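PDB 3IV7: alcohol dehydrogenase IV from Corynebacterium glutamicum, which probably catalyses the NAD(P)H-dependent reduction of maleylacetate to 3-oxoadipate. Local coordinates for residues L268-G273 against R335-E340; S167-L172 against H256-A261; V116-T121 against T151-S156. One frame throughout, in Å; residues are numbered along the deposited sequence.

Contact 1. Residues L268-G273 against R335-E340; sequences LAFNAG and RPVTRE
Arg335 lays its whole side chain over one face of the Phe270 ring. Its guanidinium stacks on the ring, the two planes 17° apart and their centres 4.6 Å from each other, a cation-pi arrangement. The aliphatic part joins in: CD of Arg335 sits above the middle of the Phe270 ring, 3.7 Å from the centroid, as a CH-pi contact, while CB of Arg335 comes down at the rim, 3.7 Å from CE2 of Phe270. The arginine can span the ring because its chain is extended from CG to NE. On the other partner, CG of Phe270 stands anti to the backbone N (chi1 179°), which swings the ring out of the helix toward 335-340.

One firm hydrogen bond holds the guanidinium, and a weak one meets the main-chain N. NH1 of Arg335 donates to Phe270 O over 3.0 Å at 164°, in the carbonyl plane and on a lone pair; NH1 also meets Leu358 O. The Phe270 carbonyl lies near the C-terminal end of helix 256-271. Arg335 N gives the weak bond, 3.4 Å to Asn271 OD1, from an amide whose ND2 is bonded to Asn333 OD1. Further along, Thr338 is the N-cap of helix 339-351: its side chain caps a backbone N in the first turn while Asn341 OD1 accepts from Thr338 N, the reciprocal pair of a capping box.

Apolar packing is slighter. CG2 of Val337 approaches CE2 of Phe270 obliquely, at 4.0 Å.

Contact 2. Residues S167-L172 against H256-A261; sequences SVASGL and HAQTHA
The CB of Ala169 lies over one face of the flat Gln258 amide, near its nitrogen end and 3.9 Å from NE2 of Gln258; a bend at chi2 (75°) turns the end of a side chain that starts out away from 167-172 back toward it. Two further flat groups lie along helix 256-271 itself. The His256 ring carries CD2 of His260 over one face, 3.5 Å above the plane and offset toward the rim, and the His260 ring has the His256 O in plane at its edge; ND1 of His260 is bonded to His241.

Between them the helices meet mostly through alanines, with Leu172 at one end. CB of Ala169 rests 3.7 Å from CB of Ala257, and that same Ala257 methyl presses on the backbone, 3.6 Å from Ser170 N. One turn on, CB of Leu172 touches CB of Ala261 at 3.8 Å. With methyls in the interface, the axes of the two segments close to 7.5 Å while crossing at 59°, within the helical C-terminal part of the iron-containing alcohol dehydrogenase fold.

Polar groups contribute nothing directional across it: Ser170 OG bonds to Tyr122 N, and Ala257 O is spent on Ala261 N, so cohesion here comes from shape fit and burial.

Contact 3. Residues V116-T121 against T151-S156; sequences VAIPTT and TVIYDS
Ile153 fills the apolar centre between Val116 and Ile118. Its CD1 lies 3.7 Å from CG1 of Val116, and Ile118 runs beside it, both side chains pointing the same way. On the face of the sheet that carries Ala117 and Val152, the Pro119 ring wedges in at about a right angle to its neighbours: its CG is 3.6 Å from CE1 of Tyr154 and 3.9 Å from CG1 of Val152. That valine methyl also lies over a face of the Tyr154 ring, offset toward its rim.

Between the two faces the strands pair in parallel. Ala117 N donates to Thr151 O, and Ile153 N to Ala117 O, each over 2.8 Å and at 163° and 165°, so Ala117 bonds through both its N-H and its C=O, to residues on either side of Val152. The next bond in the parallel pattern, to Ile153 O, would need an N-H that proline lacks. Instead CD of Pro119 stands 3.2 Å from Ile153 O, and a water takes over: it donates to Ile153 O and Pro119 O and accepts from Asp155 N, bridging the strands as they part. Asp155 itself turns to Gly22 N and Ser24 OG, and Tyr154 OH to Glu126.

Strand 115-119 continues the all-parallel sheet to 91-96, strand 151-154 continues it to 7-20, and helix 24-35 covers the face of Val116 and Ile153, consistent with the Rossmann-like, nucleotide-binding N-terminal part of this family.

In the fold
Contacts 2 and 3 are buried, whereas contact 1 is only partly so, its centre about 23 Å from the centre of the chain. Contacts 1 and 2 share helix 256-271: contact 2 takes its first turns into the helical interior, contact 1 its C-terminal end at the periphery. Contacts 2 and 3 touch where Ser170 packs on Thr121, and helix 164-181 follows strand 151-154 in the chain, so the pair meet at the seam between the parallel sheet and the helical part. The chemistry follows place: main-chain hydrogen bonding with a water in the sheet, close methyl packing between helices, and a stacked, bonded arginine near the surface. Contacts 1 and 3 lie on opposite sides of the chain's centre.

Contact 1. Residues L268-G273 against R335-E340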
ATOM      1  N   LEU A 268     -17.805  11.129 -13.221  1.00 26.25           N
ATOM      2  CA  LEU A 268     -18.452  10.550 -12.047  1.00 25.79           C
ATOM      3  C   LEU A 268     -19.948  10.402 -12.287  1.00 28.32           C
ATOM      4  O   LEU A 268     -20.513   9.306 -12.092  1.00 28.96           O
ATOM      5  CB  LEU A 268     -18.214  11.380 -10.817  1.00 25.28           C
ATOM      6  CG  LEU A 268     -18.841  10.836  -9.539  1.00 27.04           C
ATOM      7  CD1 LEU A 268     -18.373   9.375  -9.276  1.00 21.31           C
ATOM      8  CD2 LEU A 268     -18.481  11.747  -8.398  1.00 29.07           C
ATOM      9  N   ALA A 269     -20.595  11.493 -12.697  1.00 27.60           N
ATOM     10  CA  ALA A 269     -22.039  11.481 -12.976  1.00 26.85           C
ATOM     11  C   ALA A 269     -22.394  10.410 -13.973  1.00 28.51           C
ATOM     12  O   ALA A 269     -23.388   9.712 -13.815  1.00 32.03           O
ATOM     13  CB  ALA A 269     -22.489  12.842 -13.497  1.00 24.54           C
ATOM     14  N   PHE A 270     -21.561  10.282 -15.001  1.00 29.98           N
ATOM     15  CA  PHE A 270     -21.774   9.342 -16.110  1.00 29.11           C
ATOM     16  C   PHE A 270     -21.688   7.871 -15.669  1.00 30.24           C
ATOM     17  O   PHE A 270     -22.554   7.073 -16.009  1.00 28.26           O
ATOM     18  CB  PHE A 270     -20.714   9.612 -17.197  1.00 31.42           C
ATOM     19  CG  PHE A 270     -20.801   8.698 -18.401  1.00 30.25           C
ATOM     20  CD1 PHE A 270     -21.655   8.995 -19.452  1.00 32.86           C
ATOM     21  CD2 PHE A 270     -19.954   7.610 -18.525  1.00 30.37           C
ATOM     22  CE1 PHE A 270     -21.721   8.163 -20.574  1.00 33.06           C
ATOM     23  CE2 PHE A 270     -20.001   6.780 -19.660  1.00 27.11           C
ATOM     24  CZ  PHE A 270     -20.884   7.054 -20.669  1.00 35.05           C
ATOM     25  N   ASN A 271     -20.628   7.526 -14.928  1.00 28.22           N
ATOM     26  CA  ASN A 271     -20.366   6.115 -14.514  1.00 30.51           C
ATOM     27  C   ASN A 271     -21.011   5.630 -13.212  1.00 30.99           C
ATOM     28  O   ASN A 271     -21.128   4.415 -12.997  1.00 30.23           O
ATOM     29  CB  ASN A 271     -18.868   5.886 -14.374  1.00 28.35           C
ATOM     30  CG  ASN A 271     -18.227   5.498 -15.652  1.00 30.94           C
ATOM     31  OD1 ASN A 271     -18.903   5.138 -16.626  1.00 36.14           O
ATOM     32  ND2 ASN A 271     -16.900   5.503 -15.663  1.00 29.10           N
ATOM     33  N   ALA A 272     -21.380   6.564 -12.334  1.00 32.23           N
ATOM     34  CA  ALA A 272     -21.787   6.226 -10.963  1.00 32.45           C
ATOM     35  C   ALA A 272     -22.857   5.166 -10.900  1.00 33.81           C
ATOM     36  O   ALA A 272     -22.692   4.170 -10.223  1.00 35.92           O
ATOM     37  CB  ALA A 272     -22.239   7.463 -10.215  1.00 32.39           C
ATOM     38  N   GLY A 273     -23.958   5.391 -11.607  1.00 35.66           N
ATOM     39  CA  GLY A 273     -25.108   4.462 -11.590  1.00 33.37           C
ATOM     40  C   GLY A 273     -24.765   3.033 -11.986  1.00 33.73           C
ATOM     41  O   GLY A 273     -25.422   2.082 -11.544  1.00 34.14           O
ATOM     42  N   ARG A 335     -20.271   2.131 -17.527  1.00 32.69           N
ATOM     43  CA  ARG A 335     -21.342   2.435 -18.504  1.00 31.35           C
ATOM     44  C   ARG A 335     -20.746   2.323 -19.904  1.00 29.84           C
ATOM     45  O   ARG A 335     -19.688   2.871 -20.156  1.00 29.07           O
ATOM     46  CB  ARG A 335     -21.841   3.863 -18.268  1.00 32.48           C
ATOM     47  CG  ARG A 335     -23.086   4.312 -19.080  1.00 30.36           C
ATOM     48  CD  ARG A 335     -23.546   5.624 -18.519  1.00 30.40           C
ATOM     49  NE  ARG A 335     -24.748   6.146 -19.124  1.00 39.45           N
ATOM     50  CZ  ARG A 335     -25.331   7.286 -18.755  1.00 47.76           C
ATOM     51  NH1 ARG A 335     -24.788   8.039 -17.798  1.00 49.71           N
ATOM     52  NH2 ARG A 335     -26.453   7.690 -19.353  1.00 46.92           N
ATOM     53  N   PRO A 336     -21.413   1.587 -20.816  1.00 32.61           N
ATOM     54  CA  PRO A 336     -20.817   1.464 -22.159  1.00 31.64           C
ATOM     55  C   PRO A 336     -20.716   2.828 -22.862  1.00 29.89           C
ATOM     56  O   PRO A 336     -21.674   3.575 -22.896  1.00 30.58           O
ATOM     57  CB  PRO A 336     -21.791   0.534 -22.902  1.00 32.08           C
ATOM     58  CG  PRO A 336     -22.961   0.277 -21.933  1.00 33.24           C
ATOM     59  CD  PRO A 336     -22.845   1.245 -20.818  1.00 32.49           C
ATOM     60  N   VAL A 337     -19.553   3.124 -23.410  1.00 30.27           N
ATOM     61  CA  VAL A 337     -19.299   4.407 -23.983  1.00 31.86           C
ATOM     62  C   VAL A 337     -19.536   4.379 -25.486  1.00 33.20           C
ATOM     63  O   VAL A 337     -18.967   3.561 -26.193  1.00 35.78           O
ATOM     64  CB  VAL A 337     -17.880   4.842 -23.714  1.00 31.86           C
ATOM     65  CG1 VAL A 337     -17.616   6.232 -24.330  1.00 39.14           C
ATOM     66  CG2 VAL A 337     -17.616   4.856 -22.194  1.00 34.17           C
ATOM     67  N   THR A 338     -20.389   5.274 -25.956  1.00 30.95           N
ATOM     68  CA  THR A 338     -20.662   5.403 -27.382  1.00 31.93           C
ATOM     69  C   THR A 338     -20.180   6.753 -27.890  1.00 31.40           C
ATOM     70  O   THR A 338     -19.769   7.634 -27.114  1.00 33.50           O
ATOM     71  CB  THR A 338     -22.156   5.266 -27.679  1.00 30.36           C
ATOM     72  OG1 THR A 338     -22.870   6.314 -27.027  1.00 30.28           O
ATOM     73  CG2 THR A 338     -22.672   3.927 -27.189  1.00 25.61           C
ATOM     74  N   ARG A 339     -20.180   6.896 -29.197  1.00 30.67           N
ATOM     75  CA  ARG A 339     -19.811   8.131 -29.803  1.00 28.84           C
ATOM     76  C   ARG A 339     -20.794   9.229 -29.346  1.00 26.62           C
ATOM     77  O   ARG A 339     -20.365  10.312 -28.973  1.00 24.42           O
ATOM     78  CB  ARG A 339     -19.788   7.992 -31.314  1.00 28.75           C
ATOM     79  CG  ARG A 339     -19.506   9.264 -32.033  1.00 28.74           C
ATOM     80  CD  ARG A 339     -19.285   9.022 -33.523  1.00 34.48           C
ATOM     81  NE  ARG A 339     -17.957   8.491 -33.797  1.00 36.88           N
ATOM     82  CZ  ARG A 339     -16.828   9.214 -33.776  1.00 43.75           C
ATOM     83  NH1 ARG A 339     -16.842  10.518 -33.445  1.00 43.71           N
ATOM     84  NH2 ARG A 339     -15.672   8.630 -34.063  1.00 44.29           N
ATOM     85  N   GLU A 340     -22.091   8.898 -29.262  1.00 25.62           N
ATOM     86  CA  GLU A 340     -23.106   9.881 -28.835  1.00 29.08           C
ATOM     87  C   GLU A 340     -22.969  10.273 -27.353  1.00 31.48           C
ATOM     88  O   GLU A 340     -22.978  11.461 -27.029  1.00 32.78           O
ATOM     89  CB  GLU A 340     -24.546   9.384 -29.079  1.00 30.04           C
ATOM     90  CG  GLU A 340     -24.909   9.107 -30.525  1.00 33.33           C
ATOM     91  CD  GLU A 340     -24.387   7.773 -31.026  1.00 32.19           C
ATOM     92  OE1 GLU A 340     -23.657   7.085 -30.270  1.00 28.37           O
ATOM     93  OE2 GLU A 340     -24.701   7.413 -32.168  1.00 37.10           O
TER

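Contact 2. Residues S167-L172 against H256-A261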
ATOM      1  N   SER A 167      -3.877  25.209  -6.556  1.00 26.79           N
ATOM      2  CA  SER A 167      -3.927  24.230  -5.485  1.00 26.34           C
ATOM      3  C   SER A 167      -5.225  23.425  -5.590  1.00 25.10           C
ATOM      4  O   SER A 167      -5.228  22.189  -5.449  1.00 24.95           O
ATOM      5  CB  SER A 167      -3.865  24.918  -4.103  1.00 25.23           C
ATOM      6  OG  SER A 167      -2.664  25.644  -3.892  1.00 27.57           O
ATOM      7  N   VAL A 168      -6.333  24.135  -5.794  1.00 26.35           N
ATOM      8  CA  VAL A 168      -7.646  23.491  -5.939  1.00 26.36           C
ATOM      9  C   VAL A 168      -7.707  22.626  -7.227  1.00 26.92           C
ATOM     10  O   VAL A 168      -8.085  21.466  -7.179  1.00 25.72           O
ATOM     11  CB  VAL A 168      -8.787  24.551  -5.921  1.00 29.43           C
ATOM     12  CG1 VAL A 168     -10.115  23.936  -6.297  1.00 21.45           C
ATOM     13  CG2 VAL A 168      -8.880  25.183  -4.553  1.00 27.86           C
ATOM     14  N   ALA A 169      -7.319  23.193  -8.359  1.00 25.15           N
ATOM     15  CA  ALA A 169      -7.372  22.450  -9.605  1.00 28.36           C
ATOM     16  C   ALA A 169      -6.479  21.238  -9.538  1.00 26.52           C
ATOM     17  O   ALA A 169      -6.895  20.140  -9.928  1.00 25.34           O
ATOM     18  CB  ALA A 169      -7.006  23.325 -10.789  1.00 23.97           C
ATOM     19  N   SER A 170      -5.258  21.414  -9.021  1.00 24.74           N
ATOM     20  CA  SER A 170      -4.320  20.292  -8.904  1.00 24.07           C
ATOM     21  C   SER A 170      -4.826  19.283  -7.899  1.00 25.90           C
ATOM     22  O   SER A 170      -4.679  18.074  -8.101  1.00 27.30           O
ATOM     23  CB  SER A 170      -2.892  20.755  -8.517  1.00 23.92           C
ATOM     24  OG  SER A 170      -2.005  19.633  -8.431  1.00 23.90           O
ATOM     25  N   GLY A 171      -5.409  19.746  -6.806  1.00 28.93           N
ATOM     26  CA  GLY A 171      -6.001  18.795  -5.813  1.00 25.15           C
ATOM     27  C   GLY A 171      -7.110  17.943  -6.418  1.00 27.98           C
ATOM     28  O   GLY A 171      -7.249  16.754  -6.113  1.00 29.11           O
ATOM     29  N   LEU A 172      -7.899  18.544  -7.297  1.00 29.70           N
ATOM     30  CA  LEU A 172      -8.985  17.816  -7.949  1.00 26.12           C
ATOM     31  C   LEU A 172      -8.433  16.872  -9.005  1.00 27.72           C
ATOM     32  O   LEU A 172      -9.056  15.859  -9.312  1.00 28.78           O
ATOM     33  CB  LEU A 172      -9.997  18.798  -8.539  1.00 26.79           C
ATOM     34  CG  LEU A 172     -10.797  19.572  -7.467  1.00 26.39           C
ATOM     35  CD1 LEU A 172     -11.594  20.700  -8.102  1.00 27.45           C
ATOM     36  CD2 LEU A 172     -11.728  18.654  -6.682  1.00 32.80           C
ATOM     37  N   HIS A 256      -3.686  21.334 -17.886  1.00 30.32           N
ATOM     38  CA  HIS A 256      -3.769  20.037 -17.269  1.00 32.52           C
ATOM     39  C   HIS A 256      -4.675  19.959 -16.016  1.00 31.10           C
ATOM     40  O   HIS A 256      -5.639  19.262 -16.036  1.00 27.01           O
ATOM     41  CB  HIS A 256      -2.364  19.527 -16.949  1.00 34.57           C
ATOM     42  CG  HIS A 256      -2.350  18.220 -16.235  1.00 29.88           C
ATOM     43  ND1 HIS A 256      -2.290  17.018 -16.901  1.00 30.25           N
ATOM     44  CD2 HIS A 256      -2.434  17.917 -14.913  1.00 25.73           C
ATOM     45  CE1 HIS A 256      -2.287  16.025 -16.020  1.00 35.57           C
ATOM     46  NE2 HIS A 256      -2.368  16.543 -14.806  1.00 32.22           N
ATOM     47  N   ALA A 257      -4.328  20.672 -14.941  1.00 30.25           N
ATOM     48  CA  ALA A 257      -5.072  20.557 -13.670  1.00 28.77           C
ATOM     49  C   ALA A 257      -6.549  20.965 -13.827  1.00 27.90           C
ATOM     50  O   ALA A 257      -7.454  20.259 -13.368  1.00 26.51           O
ATOM     51  CB  ALA A 257      -4.368  21.420 -12.548  1.00 29.82           C
ATOM     52  N   GLN A 258      -6.784  22.084 -14.519  1.00 30.61           N
ATOM     53  CA  GLN A 258      -8.138  22.564 -14.781  1.00 28.75           C
ATOM     54  C   GLN A 258      -8.977  21.567 -15.597  1.00 27.83           C
ATOM     55  O   GLN A 258     -10.181  21.455 -15.391  1.00 25.28           O
ATOM     56  CB  GLN A 258      -8.120  23.908 -15.507  1.00 27.26           C
ATOM     57  CG  GLN A 258      -7.699  25.094 -14.642  1.00 35.23           C
ATOM     58  CD  GLN A 258      -6.202  25.130 -14.362  1.00 35.38           C
ATOM     59  OE1 GLN A 258      -5.408  24.406 -14.996  1.00 32.17           O
ATOM     60  NE2 GLN A 258      -5.814  25.937 -13.386  1.00 36.40           N
ATOM     61  N   THR A 259      -8.355  20.884 -16.548  1.00 25.37           N
ATOM     62  CA  THR A 259      -9.080  19.948 -17.388  1.00 23.97           C
ATOM     63  C   THR A 259      -9.515  18.759 -16.532  1.00 24.42           C
ATOM     64  O   THR A 259     -10.673  18.343 -16.560  1.00 26.18           O
ATOM     65  CB  THR A 259      -8.223  19.467 -18.577  1.00 26.26           C
ATOM     66  OG1 THR A 259      -7.983  20.575 -19.467  1.00 22.27           O
ATOM     67  CG2 THR A 259      -8.930  18.368 -19.331  1.00 26.17           C
ATOM     68  N   HIS A 260      -8.590  18.238 -15.747  1.00 22.49           N
ATOM     69  CA  HIS A 260      -8.907  17.158 -14.832  1.00 24.19           C
ATOM     70  C   HIS A 260     -10.019  17.589 -13.869  1.00 25.28           C
ATOM     71  O   HIS A 260     -10.991  16.879 -13.703  1.00 25.53           O
ATOM     72  CB  HIS A 260      -7.673  16.730 -14.052  1.00 23.09           C
ATOM     73  CG  HIS A 260      -6.799  15.789 -14.801  1.00 33.33           C
ATOM     74  ND1 HIS A 260      -6.975  14.426 -14.754  1.00 29.73           N
ATOM     75  CD2 HIS A 260      -5.796  16.012 -15.687  1.00 33.62           C
ATOM     76  CE1 HIS A 260      -6.077  13.844 -15.529  1.00 36.63           C
ATOM     77  NE2 HIS A 260      -5.361  14.785 -16.119  1.00 33.78           N
ATOM     78  N   ALA A 261      -9.887  18.793 -13.298  1.00 24.10           N
ATOM     79  CA  ALA A 261     -10.857  19.294 -12.356  1.00 23.94           C
ATOM     80  C   ALA A 261     -12.222  19.392 -12.973  1.00 24.20           C
ATOM     81  O   ALA A 261     -13.211  18.963 -12.373  1.00 23.81           O
ATOM     82  CB  ALA A 261     -10.427  20.662 -11.796  1.00 24.19           C
TER

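Contact 3. Residues V116-T121 against T151-S156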
ATOM      1  N   VAL A 116      15.010  11.069  -6.564  1.00 24.02           N
ATOM      2  CA  VAL A 116      14.369  11.499  -5.330  1.00 23.64           C
ATOM      3  C   VAL A 116      13.424  12.654  -5.738  1.00 25.45           C
ATOM      4  O   VAL A 116      13.869  13.638  -6.284  1.00 27.87           O
ATOM      5  CB  VAL A 116      15.385  11.986  -4.263  1.00 24.42           C
ATOM      6  CG1 VAL A 116      14.658  12.539  -3.044  1.00 24.92           C
ATOM      7  CG2 VAL A 116      16.356  10.851  -3.852  1.00 22.90           C
ATOM      8  N   ALA A 117      12.115  12.472  -5.552  1.00 25.26           N
ATOM      9  CA  ALA A 117      11.147  13.492  -5.936  1.00 26.33           C
ATOM     10  C   ALA A 117      10.715  14.282  -4.783  1.00 26.50           C
ATOM     11  O   ALA A 117      10.369  13.725  -3.761  1.00 24.44           O
ATOM     12  CB  ALA A 117       9.904  12.862  -6.639  1.00 26.88           C
ATOM     13  N   ILE A 118      10.713  15.617  -4.965  1.00 26.75           N
ATOM     14  CA  ILE A 118      10.313  16.580  -3.937  1.00 25.75           C
ATOM     15  C   ILE A 118       9.169  17.451  -4.545  1.00 26.68           C
ATOM     16  O   ILE A 118       9.422  18.522  -5.148  1.00 26.58           O
ATOM     17  CB  ILE A 118      11.517  17.448  -3.497  1.00 26.76           C
ATOM     18  CG1 ILE A 118      12.704  16.557  -3.116  1.00 25.53           C
ATOM     19  CG2 ILE A 118      11.134  18.362  -2.342  1.00 22.64           C
ATOM     20  CD1 ILE A 118      13.855  17.294  -2.462  1.00 29.63           C
ATOM     21  N   PRO A 119       7.921  16.960  -4.455  1.00 26.22           N
ATOM     22  CA  PRO A 119       6.808  17.576  -5.196  1.00 24.54           C
ATOM     23  C   PRO A 119       6.255  18.832  -4.587  1.00 25.86           C
ATOM     24  O   PRO A 119       6.268  18.998  -3.355  1.00 26.77           O
ATOM     25  CB  PRO A 119       5.747  16.489  -5.197  1.00 28.44           C
ATOM     26  CG  PRO A 119       6.477  15.220  -4.733  1.00 28.38           C
ATOM     27  CD  PRO A 119       7.518  15.694  -3.840  1.00 30.17           C
ATOM     28  N   THR A 120       5.732  19.704  -5.434  1.00 27.58           N
ATOM     29  CA  THR A 120       5.162  20.983  -4.967  1.00 27.64           C
ATOM     30  C   THR A 120       3.705  21.173  -5.428  1.00 29.07           C
ATOM     31  O   THR A 120       3.144  22.222  -5.242  1.00 30.20           O
ATOM     32  CB  THR A 120       5.985  22.107  -5.484  1.00 27.77           C
ATOM     33  OG1 THR A 120       6.048  22.013  -6.921  1.00 32.60           O
ATOM     34  CG2 THR A 120       7.416  22.038  -4.887  1.00 32.02           C
ATOM     35  N   THR A 121       3.134  20.171  -6.095  1.00 27.70           N
ATOM     36  CA  THR A 121       1.747  20.209  -6.467  1.00 27.89           C
ATOM     37  C   THR A 121       1.071  18.866  -6.091  1.00 26.96           C
ATOM     38  O   THR A 121       1.658  18.058  -5.401  1.00 28.47           O
ATOM     39  CB  THR A 121       1.565  20.486  -7.945  1.00 25.88           C
ATOM     40  OG1 THR A 121       1.903  19.325  -8.671  1.00 25.99           O
ATOM     41  CG2 THR A 121       2.435  21.752  -8.434  1.00 24.12           C
ATOM     42  N   THR A 151      12.405   7.501  -3.929  1.00 27.35           N
ATOM     43  CA  THR A 151      12.040   8.202  -2.718  1.00 27.18           C
ATOM     44  C   THR A 151      11.240   9.451  -3.025  1.00 27.89           C
ATOM     45  O   THR A 151      11.542  10.196  -3.995  1.00 25.19           O
ATOM     46  CB  THR A 151      13.285   8.598  -1.938  1.00 29.09           C
ATOM     47  OG1 THR A 151      14.043   7.422  -1.632  1.00 26.25           O
ATOM     48  CG2 THR A 151      12.910   9.350  -0.656  1.00 22.76           C
ATOM     49  N   VAL A 152      10.243   9.718  -2.182  1.00 24.55           N
ATOM     50  CA  VAL A 152       9.477  10.933  -2.286  1.00 26.74           C
ATOM     51  C   VAL A 152       9.573  11.698  -0.984  1.00 27.14           C
ATOM     52  O   VAL A 152       9.323  11.147   0.086  1.00 28.17           O
ATOM     53  CB  VAL A 152       7.984  10.646  -2.612  1.00 25.42           C
ATOM     54  CG1 VAL A 152       7.203  11.978  -2.787  1.00 30.44           C
ATOM     55  CG2 VAL A 152       7.881   9.773  -3.862  1.00 25.03           C
ATOM     56  N   ILE A 153       9.969  12.964  -1.079  1.00 26.20           N
ATOM     57  CA  ILE A 153      10.018  13.871   0.098  1.00 27.95           C
ATOM     58  C   ILE A 153       8.882  14.887   0.011  1.00 25.41           C
ATOM     59  O   ILE A 153       8.803  15.668  -0.941  1.00 25.90           O
ATOM     60  CB  ILE A 153      11.361  14.565   0.200  1.00 25.64           C
ATOM     61  CG1 ILE A 153      12.462  13.503   0.368  1.00 25.29           C
ATOM     62  CG2 ILE A 153      11.361  15.634   1.386  1.00 28.17           C
ATOM     63  CD1 ILE A 153      13.930  14.056   0.207  1.00 22.67           C
ATOM     64  N   TYR A 154       7.953  14.782   0.950  1.00 26.97           N
ATOM     65  CA  TYR A 154       6.801  15.667   1.036  1.00 26.43           C
ATOM     66  C   TYR A 154       6.969  16.675   2.160  1.00 26.69           C
ATOM     67  O   TYR A 154       6.951  16.313   3.354  1.00 27.46           O
ATOM     68  CB  TYR A 154       5.503  14.868   1.280  1.00 27.66           C
ATOM     69  CG  TYR A 154       4.960  14.175   0.084  1.00 25.95           C
ATOM     70  CD1 TYR A 154       4.630  14.890  -1.077  1.00 26.60           C
ATOM     71  CD2 TYR A 154       4.670  12.819   0.118  1.00 28.14           C
ATOM     72  CE1 TYR A 154       4.110  14.279  -2.143  1.00 24.43           C
ATOM     73  CE2 TYR A 154       4.132  12.192  -0.971  1.00 25.60           C
ATOM     74  CZ  TYR A 154       3.832  12.920  -2.092  1.00 27.71           C
ATOM     75  OH  TYR A 154       3.285  12.301  -3.176  1.00 24.33           O
ATOM     76  N   ASP A 155       7.094  17.945   1.776  1.00 27.94           N
ATOM     77  CA  ASP A 155       7.281  19.053   2.718  1.00 26.42           C
ATOM     78  C   ASP A 155       6.271  20.135   2.354  1.00 28.79           C
ATOM     79  O   ASP A 155       6.460  20.898   1.378  1.00 25.39           O
ATOM     80  CB  ASP A 155       8.724  19.570   2.620  1.00 27.48           C
ATOM     81  CG  ASP A 155       9.022  20.715   3.579  1.00 24.72           C
ATOM     82  OD1 ASP A 155       8.076  21.295   4.157  1.00 27.26           O
ATOM     83  OD2 ASP A 155      10.208  21.038   3.755  1.00 23.08           O
ATOM     84  N   SER A 156       5.208  20.219   3.135  1.00 28.40           N
ATOM     85  CA  SER A 156       4.123  21.147   2.837  1.00 30.95           C
ATOM     86  C   SER A 156       4.537  22.612   2.924  1.00 28.76           C
ATOM     87  O   SER A 156       3.820  23.471   2.441  1.00 30.74           O
ATOM     88  CB  SER A 156       2.922  20.881   3.757  1.00 28.89           C
ATOM     89  OG  SER A 156       3.297  20.968   5.120  1.00 29.20           O
TER
HETATM   90  O   HOH W   1       7.522  18.175  -0.990  1.00 24.20           O